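Local structure of IroE protein (2GZS) at residues G51-V54 with M55-D59; F85-N88 with S89-Y92; H148-G151 with G152-V155; S170-P173 with S174-R177. The protein hydrolyses the trilactone ring of the siderophore enterobactin and its glucosylated forms, preferring the iron-free compounds and tending to stop after one cut to leave linear trimers. One frame throughout, in Å; residues are numbered along the deposited sequence.

Interaction 1 (G51-V54 with M55-D59); sequences GNAV and MDRLD
Gly51 hands its carbonyl oxygen to Met55, one turn on, in the short helix 51-57 that follows strand 43-48 of this alpha/beta-hydrolase fold. The bond, Met55 N to Gly51 O, measures 2.9 Å and is nearly straight. Met55 is modelled as selenomethionine. Its CG lies beside its own backbone N (chi1 -67°), which brings CG within 3.3 Å of Gly51 O, so that the same oxygen is met by the amide and by the first methylene carbons. From there the chain bends twice, and the side chain packs on Ile3 and Ala4 of helix 2-6 and on Trp30 of strand 26-34. Asp56 continues the helical pattern with its N 3.0 Å from Asn52 O, while its carboxylate turns outward.

Arg57 is where the regular pattern slackens. Its N reaches Val54 O at 3.0 Å, only three residues back, and makes a weak second bond to Ala53 O. The side chain likewise runs back along the helix surface in an extended line from CG to NE: CG and CD each lie 3.4 Å from Ala53 O, and NH1 comes to 3.9 Å from Ala53 CB. This returning arm also rests on Phe251, Asn252 and Phe255, so that Arg57 spans the space between helix 51-57 and helix 247-262. Leu58 keeps its CB 3.6 Å from Val54 O, and Asp59 then begins the next helix as its N-cap, with OD1 accepting from Leu62 N.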
loop_
_atom_site.group_PDB
_atom_site.type_symbol
_atom_site.label_atom_id
_atom_site.label_comp_id
_atom_site.label_asym_id
_atom_site.label_seq_id
_atom_site.Cartn_x
_atom_site.Cartn_y
_atom_site.Cartn_z
ATOM N N GLY A 51 -4.692 -5.867 -5.184
ATOM C CA GLY A 51 -4.028 -7.149 -4.892
ATOM C C GLY A 51 -4.106 -8.085 -6.035
ATOM O O GLY A 51 -3.200 -8.949 -6.119
ATOM N N ASN A 52 -5.104 -8.094 -6.904
ATOM C CA ASN A 52 -5.142 -9.046 -8.010
ATOM C C ASN A 52 -3.924 -8.798 -8.919
ATOM O O ASN A 52 -3.268 -9.752 -9.354
ATOM C CB ASN A 52 -6.385 -8.922 -8.877
ATOM C CG ASN A 52 -7.670 -9.061 -8.115
ATOM O OD1 ASN A 52 -8.373 -10.072 -8.115
ATOM N ND2 ASN A 52 -7.981 -8.024 -7.385
ATOM N N ALA A 53 -3.596 -7.548 -9.148
ATOM C CA ALA A 53 -2.508 -7.197 -10.096
ATOM C C ALA A 53 -1.173 -7.503 -9.473
ATOM O O ALA A 53 -0.241 -7.986 -10.115
ATOM C CB ALA A 53 -2.606 -5.700 -10.456
ATOM N N VAL A 54 -1.034 -7.236 -8.148
ATOM C CA VAL A 54 0.179 -7.619 -7.435
ATOM C C VAL A 54 0.347 -9.151 -7.555
ATOM O O VAL A 54 1.481 -9.593 -7.891
ATOM C CB VAL A 54 0.079 -7.181 -5.965
ATOM C CG1 VAL A 54 1.235 -7.856 -5.230
ATOM C CG2 VAL A 54 0.145 -5.658 -5.827
HETATM N N MSE A 55 -0.699 -9.910 -7.301
HETATM C CA MSE A 55 -0.497 -11.384 -7.379
HETATM C C MSE A 55 -0.132 -11.837 -8.770
HETATM O O MSE A 55 0.672 -12.774 -8.865
HETATM C CB MSE A 55 -1.746 -12.114 -6.910
HETATM C CG MSE A 55 -1.953 -11.862 -5.395
HETATM SE SE MSE A 55 -0.547 -12.580 -4.275
HETATM C CE MSE A 55 -0.759 -14.329 -4.796
ATOM N N ASP A 56 -0.680 -11.234 -9.791
ATOM C CA ASP A 56 -0.313 -11.601 -11.153
ATOM C C ASP A 56 1.151 -11.291 -11.413
ATOM O O ASP A 56 1.688 -11.912 -12.375
ATOM C CB ASP A 56 -1.166 -10.762 -12.108
ATOM C CG ASP A 56 -0.799 -10.999 -13.577
ATOM O OD1 ASP A 56 -1.403 -11.927 -14.151
ATOM O OD2 ASP A 56 0.064 -10.288 -14.142
ATOM N N ARG A 57 1.795 -10.378 -10.730
ATOM C CA ARG A 57 3.184 -9.934 -11.038
ATOM C C ARG A 57 4.133 -10.574 -10.037
ATOM O O ARG A 57 5.345 -10.423 -10.195
ATOM C CB ARG A 57 3.244 -8.407 -10.965
ATOM C CG ARG A 57 2.487 -7.675 -12.057
ATOM C CD ARG A 57 2.176 -6.241 -11.685
ATOM N NE ARG A 57 1.764 -5.450 -12.823
ATOM C CZ ARG A 57 0.752 -5.473 -13.634
ATOM N NH1 ARG A 57 -0.210 -6.391 -13.512
ATOM N NH2 ARG A 57 0.668 -4.562 -14.618
ATOM N N LEU A 58 3.670 -11.262 -8.996
ATOM C CA LEU A 58 4.558 -11.843 -8.004
ATOM C C LEU A 58 5.229 -13.070 -8.603
ATOM O O LEU A 58 4.535 -13.837 -9.260
ATOM C CB LEU A 58 3.750 -12.148 -6.750
ATOM C CG LEU A 58 4.485 -12.510 -5.490
ATOM C CD1 LEU A 58 5.322 -11.302 -5.046
ATOM C CD2 LEU A 58 3.525 -12.925 -4.349
ATOM N N ASP A 59 6.552 -13.159 -8.418
ATOM C CA ASP A 59 7.223 -14.283 -9.091
ATOM C C ASP A 59 8.315 -14.794 -8.135
ATOM O O ASP A 59 8.656 -14.142 -7.155
ATOM C CB ASP A 59 7.793 -13.927 -10.454
ATOM C CG ASP A 59 8.765 -12.767 -10.459
ATOM O OD1 ASP A 59 9.438 -12.476 -9.458
ATOM O OD2 ASP A 59 8.852 -12.069 -11.493
#

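Interaction 2 (F85-N88 with S89-Y92); sequences FDLN and SRAY. With DFP (diisopropyl phosphonate), chain B.
CG of Asp86 lies opposite its backbone N across the first torsion (chi1 176°), while OG of Ser89 sits next to its own N (chi1 -63°), and these two choices set carboxylate and hydroxyl against each other at the start of helix 87-93. Asp86 OD1 accepts from Ser89 N at 3.0 Å, and OD2 takes the Ser89 OG hydroxyl at 2.6 Å; both donors stand above the carboxylate plane. With one oxygen used on each bond, the group has little freedom to rotate. Replacing Asp86 by alanine removes both carboxylate acceptors and is likely to leave Ser89 N and OG without these side-chain partners and the first turn less firmly fixed.

The backbone of Asp86 contributes too, since its O receives Arg90 N at 2.9 Å in a straight bond. Arg90 then sends its side chain over the first turn, CG close to the carbonyls of Asp86 and Leu87, and bends at chi3 past Phe85, whose CD1 is 3.9 Å from Arg90 NE; ring and guanidinium planes stand 84° apart. NH1 donates to DFP O3P at 2.8 Å, with a weaker bond from NH2, and also to a water 2.9 Å away that donates in turn to Leu87 O. Asp50 takes NE in a salt bridge, helping to orient the guanidinium. The result is a side-chain N-cap opening a helix whose arginine reaches from its first turn into the esterase's active-site pocket.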
loop_
_atom_site.group_PDB
_atom_site.type_symbol
_atom_site.label_atom_id
_atom_site.label_comp_id
_atom_site.label_asym_id
_atom_site.label_seq_id
_atom_site.Cartn_x
_atom_site.Cartn_y
_atom_site.Cartn_z
ATOM N N PHE A 85 -7.613 -5.471 -12.220
ATOM C CA PHE A 85 -8.171 -4.398 -11.386
ATOM C C PHE A 85 -9.679 -4.447 -11.375
ATOM O O PHE A 85 -10.355 -4.870 -12.313
ATOM C CB PHE A 85 -7.729 -2.989 -11.888
ATOM C CG PHE A 85 -6.232 -2.827 -11.881
ATOM C CD1 PHE A 85 -5.548 -2.257 -10.805
ATOM C CD2 PHE A 85 -5.483 -3.254 -12.977
ATOM C CE1 PHE A 85 -4.170 -2.155 -10.838
ATOM C CE2 PHE A 85 -4.096 -3.151 -12.978
ATOM C CZ PHE A 85 -3.403 -2.579 -11.932
ATOM N N ASP A 86 -10.224 -3.918 -10.229
ATOM C CA ASP A 86 -11.679 -3.629 -10.252
ATOM C C ASP A 86 -11.745 -2.111 -10.240
ATOM O O ASP A 86 -11.660 -1.424 -9.230
ATOM C CB ASP A 86 -12.426 -4.264 -9.082
ATOM C CG ASP A 86 -13.896 -3.889 -9.049
ATOM O OD1 ASP A 86 -14.361 -2.929 -9.722
ATOM O OD2 ASP A 86 -14.630 -4.555 -8.287
ATOM N N LEU A 87 -11.881 -1.572 -11.459
ATOM C CA LEU A 87 -11.676 -0.141 -11.621
ATOM C C LEU A 87 -12.767 0.673 -10.909
ATOM O O LEU A 87 -12.419 1.738 -10.330
ATOM C CB LEU A 87 -11.643 0.285 -13.122
ATOM C CG LEU A 87 -10.460 -0.344 -13.919
ATOM C CD1 LEU A 87 -10.678 0.060 -15.396
ATOM C CD2 LEU A 87 -9.111 0.062 -13.446
ATOM N N ASN A 88 -13.992 0.162 -10.966
ATOM C CA ASN A 88 -15.040 0.883 -10.264
ATOM C C ASN A 88 -14.867 0.883 -8.749
ATOM O O ASN A 88 -14.982 1.856 -8.021
ATOM C CB ASN A 88 -16.396 0.251 -10.539
ATOM C CG ASN A 88 -16.853 0.317 -11.975
ATOM O OD1 ASN A 88 -16.319 1.138 -12.706
ATOM N ND2 ASN A 88 -17.822 -0.545 -12.266
ATOM N N SER A 89 -14.598 -0.338 -8.237
ATOM C CA SER A 89 -14.527 -0.475 -6.780
ATOM C C SER A 89 -13.343 0.272 -6.200
ATOM O O SER A 89 -13.400 0.913 -5.159
ATOM C CB SER A 89 -14.441 -1.944 -6.346
ATOM O OG SER A 89 -15.618 -2.660 -6.728
ATOM N N ARG A 90 -12.166 0.222 -6.887
ATOM C CA ARG A 90 -11.019 0.890 -6.322
ATOM C C ARG A 90 -11.119 2.428 -6.335
ATOM O O ARG A 90 -10.610 3.111 -5.473
ATOM C CB ARG A 90 -9.751 0.389 -7.049
ATOM C CG ARG A 90 -9.580 1.011 -8.429
ATOM C CD ARG A 90 -8.488 0.247 -9.206
ATOM N NE ARG A 90 -7.185 0.669 -8.738
ATOM C CZ ARG A 90 -6.475 1.748 -8.970
ATOM N NH1 ARG A 90 -7.108 2.626 -9.820
ATOM N NH2 ARG A 90 -5.294 2.003 -8.475
ATOM N N ALA A 91 -11.827 2.921 -7.390
ATOM C CA ALA A 91 -12.022 4.381 -7.428
ATOM C C ALA A 91 -12.843 4.873 -6.213
ATOM O O ALA A 91 -12.555 5.976 -5.834
ATOM C CB ALA A 91 -12.803 4.778 -8.675
ATOM N N TYR A 92 -13.713 4.003 -5.741
ATOM C CA TYR A 92 -14.472 4.352 -4.519
ATOM C C TYR A 92 -13.628 4.148 -3.261
ATOM O O TYR A 92 -13.451 5.017 -2.430
ATOM C CB TYR A 92 -15.747 3.522 -4.448
ATOM C CG TYR A 92 -16.608 4.058 -3.290
ATOM C CD1 TYR A 92 -17.185 5.322 -3.291
ATOM C CD2 TYR A 92 -16.825 3.279 -2.180
ATOM C CE1 TYR A 92 -17.964 5.768 -2.191
ATOM C CE2 TYR A 92 -17.564 3.665 -1.080
ATOM C CZ TYR A 92 -18.121 4.926 -1.119
ATOM O OH TYR A 92 -18.878 5.330 -0.027
HETATM C C1 DFP B . -3.044 5.226 -13.397
HETATM C C2 DFP B . -3.967 5.412 -14.604
HETATM C C3 DFP B . -1.991 4.152 -13.627
HETATM C "C1'" DFP B . -6.011 7.752 -11.105
HETATM C "C2'" DFP B . -5.241 8.747 -10.287
HETATM C "C3'" DFP B . -6.710 8.536 -12.267
HETATM P P DFP B . -4.438 5.605 -11.120
HETATM O O1P DFP B . -3.931 4.760 -12.332
HETATM O O2P DFP B . -5.111 6.885 -11.753
HETATM O O3P DFP B . -5.383 4.835 -10.212
HETATM O O HOH W 1 -9.833 3.014 -10.812
#

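Interaction 3 (H148-G151 with G152-V155); sequences HSYG and GLFV. With DFP (diisopropyl phosphonate), chain B.
The nucleophile elbow, the tight strand-to-helix turn that carries the catalytic serine of alpha/beta-hydrolases, is built here by Ser149 and the residues it meets at the start of helix 150-161. Ser149 O receives Leu153 N at 3.1 Å, and Gly152 N in a weaker bond at a poorer angle. The serine's backbone is strained, with phi 67° and psi -119°. Such a turn leaves little space around it: a CB on Gly151 would run into His148 N, and one on Gly152 would press on Ser149 O.

Ser149 OG stands anti to the serine's backbone N, which carries it to the phosphorus of DFP; the two are covalently joined, OG at 1.6 Å from DFP P, which marks it as the reactive hydroxyl of the active site it shares with His247. Tyr150 N donates to DFP O3P at 2.9 Å and almost straight (171°), the role the residue after the nucleophile plays in the oxyanion hole of this fold. In topology the elbow joins strand 143-148 to helix 150-161 in a beta-alpha-beta unit that returns through strand 167-171.

The Tyr150 ring serves two partners. DFP C1' sits over the centre of one face, 3.5 Å above the ring plane, whereas Leu153 CD1 approaches the edge, 3.9 Å from Tyr150 CD1. His148 turns the edge of its imidazole to the other isopropyl group, with CE1 3.7 Å from DFP C3.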
loop_
_atom_site.group_PDB
_atom_site.type_symbol
_atom_site.label_atom_id
_atom_site.label_comp_id
_atom_site.label_asym_id
_atom_site.label_seq_id
_atom_site.Cartn_x
_atom_site.Cartn_y
_atom_site.Cartn_z
ATOM N N HIS A 148 -0.680 2.204 -5.369
ATOM C CA HIS A 148 -0.253 3.002 -6.527
ATOM C C HIS A 148 -1.446 3.751 -7.138
ATOM O O HIS A 148 -2.504 3.206 -7.274
ATOM C CB HIS A 148 0.334 2.022 -7.587
ATOM C CG HIS A 148 0.719 2.648 -8.906
ATOM N ND1 HIS A 148 -0.159 2.657 -9.973
ATOM C CD2 HIS A 148 1.859 3.259 -9.288
ATOM C CE1 HIS A 148 0.476 3.262 -10.974
ATOM N NE2 HIS A 148 1.682 3.652 -10.632
ATOM N N SER A 149 -1.102 4.993 -7.510
ATOM C CA SER A 149 -2.103 5.826 -8.263
ATOM C C SER A 149 -3.261 6.139 -7.314
ATOM O O SER A 149 -2.945 6.748 -6.285
ATOM C CB SER A 149 -2.450 5.150 -9.589
ATOM O OG SER A 149 -3.200 6.175 -10.379
ATOM N N TYR A 150 -4.518 5.741 -7.581
ATOM C CA TYR A 150 -5.496 5.930 -6.502
ATOM C C TYR A 150 -5.037 5.234 -5.221
ATOM O O TYR A 150 -5.295 5.742 -4.129
ATOM C CB TYR A 150 -6.862 5.400 -6.921
ATOM C CG TYR A 150 -7.739 6.254 -7.846
ATOM C CD1 TYR A 150 -7.629 7.642 -7.753
ATOM C CD2 TYR A 150 -8.604 5.646 -8.711
ATOM C CE1 TYR A 150 -8.437 8.391 -8.602
ATOM C CE2 TYR A 150 -9.434 6.402 -9.553
ATOM C CZ TYR A 150 -9.295 7.760 -9.453
ATOM O OH TYR A 150 -10.101 8.558 -10.250
ATOM N N GLY A 151 -4.353 4.103 -5.358
ATOM C CA GLY A 151 -3.837 3.421 -4.153
ATOM C C GLY A 151 -2.838 4.310 -3.451
ATOM O O GLY A 151 -2.738 4.299 -2.220
ATOM N N GLY A 152 -2.068 5.148 -4.172
ATOM C CA GLY A 152 -1.115 6.040 -3.523
ATOM C C GLY A 152 -1.820 7.149 -2.736
ATOM O O GLY A 152 -1.344 7.572 -1.668
ATOM N N LEU A 153 -2.982 7.604 -3.266
ATOM C CA LEU A 153 -3.780 8.550 -2.491
ATOM C C LEU A 153 -4.289 7.923 -1.171
ATOM O O LEU A 153 -4.246 8.589 -0.118
ATOM C CB LEU A 153 -5.043 9.040 -3.252
ATOM C CG LEU A 153 -4.655 9.702 -4.589
ATOM C CD1 LEU A 153 -5.952 10.116 -5.309
ATOM C CD2 LEU A 153 -3.742 10.901 -4.341
ATOM N N PHE A 154 -4.721 6.677 -1.302
ATOM C CA PHE A 154 -5.215 5.978 -0.111
ATOM C C PHE A 154 -4.111 5.900 0.938
ATOM O O PHE A 154 -4.365 6.061 2.137
ATOM C CB PHE A 154 -5.674 4.547 -0.456
ATOM C CG PHE A 154 -6.205 3.855 0.790
ATOM C CD1 PHE A 154 -7.462 4.158 1.302
ATOM C CD2 PHE A 154 -5.410 2.913 1.449
ATOM C CE1 PHE A 154 -7.892 3.552 2.486
ATOM C CE2 PHE A 154 -5.820 2.296 2.640
ATOM C CZ PHE A 154 -7.077 2.615 3.114
ATOM N N VAL A 155 -2.852 5.640 0.485
ATOM C CA VAL A 155 -1.774 5.560 1.495
ATOM C C VAL A 155 -1.531 6.861 2.204
ATOM O O VAL A 155 -1.336 6.947 3.406
ATOM C CB VAL A 155 -0.486 5.076 0.812
ATOM C CG1 VAL A 155 0.738 5.108 1.728
ATOM C CG2 VAL A 155 -0.674 3.644 0.320
HETATM C C1 DFP B . -3.044 5.226 -13.397
HETATM C C2 DFP B . -3.967 5.412 -14.604
HETATM C C3 DFP B . -1.991 4.152 -13.627
HETATM C "C1'" DFP B . -6.011 7.752 -11.105
HETATM C "C2'" DFP B . -5.241 8.747 -10.287
HETATM C "C3'" DFP B . -6.710 8.536 -12.267
HETATM P P DFP B . -4.438 5.605 -11.120
HETATM O O1P DFP B . -3.931 4.760 -12.332
HETATM O O2P DFP B . -5.111 6.885 -11.753
HETATM O O3P DFP B . -5.383 4.835 -10.212
#

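Interaction 4 (S170-P173 with S174-R177); sequences SASP and SLGR. With DFP (diisopropyl phosphonate), chain B.
Two successive backbone bonds, each spanning three residues, wind the chain from Ser172 to Gly176 into a short 3-10 turn: Leu175 N donates to Ser172 O at 3.3 Å and Gly176 N to Pro173 O at 2.9 Å. Both donors stand above the plane of the carbonyl they use. Ser172, just past the end of strand 167-171, takes a positive phi (49°) where the strand gives way to the turn.

Leu175 folds back over this turn. Its CG lies beside the backbone N (chi1 -58°), which places CD1 3.6 Å from Ser172 CB and CG 3.4 Å from Ser172 O, so the branch covers the carbonyl that its own amide bonds. Another part of the residue meets the inhibitor: CB is 3.9 Å from DFP C2', and Leu175 O comes to 3.3 Å from the same methyl. Gly176 CA, 3.6 Å from DFP C2', continues this wall of the pocket. With alanine at Leu175, CD1 and its contact with Ser172 CB are gone, which would probably leave a gap in the wall near Ser149 and His247. Ser174 OG is hydrogen-bonded to Glu203 OE1.

The turn begins at the end of strand 167-171, which lies between strands 143-148 and 198-203. Pro173 packs on Leu153 and Leu156 of helix 150-161, while Ser172 touches Met250 and Leu175 touches His247 on helix 247-262.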
loop_
_atom_site.group_PDB
_atom_site.type_symbol
_atom_site.label_atom_id
_atom_site.label_comp_id
_atom_site.label_asym_id
_atom_site.label_seq_id
_atom_site.Cartn_x
_atom_site.Cartn_y
_atom_site.Cartn_z
ATOM N N SER A 170 3.666 5.276 -0.689
ATOM C CA SER A 170 2.677 5.938 -1.549
ATOM C C SER A 170 3.262 6.082 -2.954
ATOM O O SER A 170 4.177 6.933 -3.073
ATOM C CB SER A 170 2.355 7.332 -0.986
ATOM O OG SER A 170 1.426 7.949 -1.886
ATOM N N ALA A 171 2.761 5.292 -3.865
ATOM C CA ALA A 171 3.349 5.316 -5.225
ATOM C C ALA A 171 2.440 6.046 -6.231
ATOM O O ALA A 171 1.244 5.836 -6.233
ATOM C CB ALA A 171 3.594 3.880 -5.653
ATOM N N SER A 172 3.105 6.921 -7.017
ATOM C CA SER A 172 2.411 7.746 -8.035
ATOM C C SER A 172 1.159 8.501 -7.548
ATOM O O SER A 172 0.189 8.502 -8.325
ATOM C CB SER A 172 2.054 6.925 -9.266
ATOM O OG SER A 172 3.291 6.351 -9.773
ATOM N N PRO A 173 1.158 9.073 -6.358
ATOM C CA PRO A 173 -0.055 9.824 -5.957
ATOM C C PRO A 173 -0.194 11.081 -6.841
ATOM O O PRO A 173 -1.349 11.584 -6.913
ATOM C CB PRO A 173 0.200 10.166 -4.489
ATOM C CG PRO A 173 1.700 10.218 -4.373
ATOM C CD PRO A 173 2.201 9.165 -5.300
ATOM N N SER A 174 0.870 11.519 -7.449
ATOM C CA SER A 174 0.816 12.733 -8.319
ATOM C C SER A 174 -0.154 12.472 -9.462
ATOM O O SER A 174 -0.551 13.487 -10.115
ATOM C CB SER A 174 2.192 13.100 -8.878
ATOM O OG SER A 174 2.612 12.082 -9.775
ATOM N N LEU A 175 -0.594 11.293 -9.807
ATOM C CA LEU A 175 -1.559 11.027 -10.872
ATOM C C LEU A 175 -2.998 11.449 -10.487
ATOM O O LEU A 175 -3.865 11.492 -11.389
ATOM C CB LEU A 175 -1.537 9.537 -11.257
ATOM C CG LEU A 175 -0.156 9.046 -11.710
ATOM C CD1 LEU A 175 -0.236 7.555 -12.016
ATOM C CD2 LEU A 175 0.274 9.886 -12.929
ATOM N N GLY A 176 -3.214 11.663 -9.190
ATOM C CA GLY A 176 -4.601 11.933 -8.673
ATOM C C GLY A 176 -4.965 13.406 -8.676
ATOM O O GLY A 176 -4.177 14.326 -8.529
ATOM N N ARG A 177 -6.291 13.641 -8.952
ATOM C CA ARG A 177 -6.713 15.052 -8.926
ATOM C C ARG A 177 -6.522 15.724 -7.568
ATOM O O ARG A 177 -6.252 16.921 -7.448
ATOM C CB ARG A 177 -8.213 15.093 -9.222
ATOM C CG ARG A 177 -8.638 14.618 -10.591
ATOM C CD ARG A 177 -10.165 14.900 -10.669
ATOM N NE ARG A 177 -10.350 16.354 -10.780
ATOM C CZ ARG A 177 -10.812 17.204 -9.873
ATOM N NH1 ARG A 177 -11.202 16.889 -8.633
ATOM N NH2 ARG A 177 -10.875 18.483 -10.253
HETATM C C1 DFP B . -3.044 5.226 -13.397
HETATM C C2 DFP B . -3.967 5.412 -14.604
HETATM C C3 DFP B . -1.991 4.152 -13.627
HETATM C "C1'" DFP B . -6.011 7.752 -11.105
HETATM C "C2'" DFP B . -5.241 8.747 -10.287
HETATM C "C3'" DFP B . -6.710 8.536 -12.267
HETATM P P DFP B . -4.438 5.605 -11.120
HETATM O O1P DFP B . -3.931 4.760 -12.332
HETATM O O2P DFP B . -5.111 6.885 -11.753
HETATM O O3P DFP B . -5.383 4.835 -10.212
#

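Followed from the N terminus, the four contacts come strictly in series: each is a local contact within one continuous stretch, complete before the next opens, and none encloses or crosses another. The tertiary fold brings them together. Helix 51-57 of interaction 1 meets interaction 2 directly, where Ala53 CB packs 3.5 Å from Phe85 CZ. Interaction 2 reaches interaction 3 through Ala91 and Arg90, which lie against the Tyr150 ring. Interactions 3 and 4, centres about 6 Å apart, join neighbouring parallel strands of one beta-alpha-beta unit, with a probable hydrogen bond from Ser149 N to Ala171 O. Interactions 2, 3 and 4 all touch DFP, while interaction 1 lies farther off, the side chain of Arg57 about 9 Å from it.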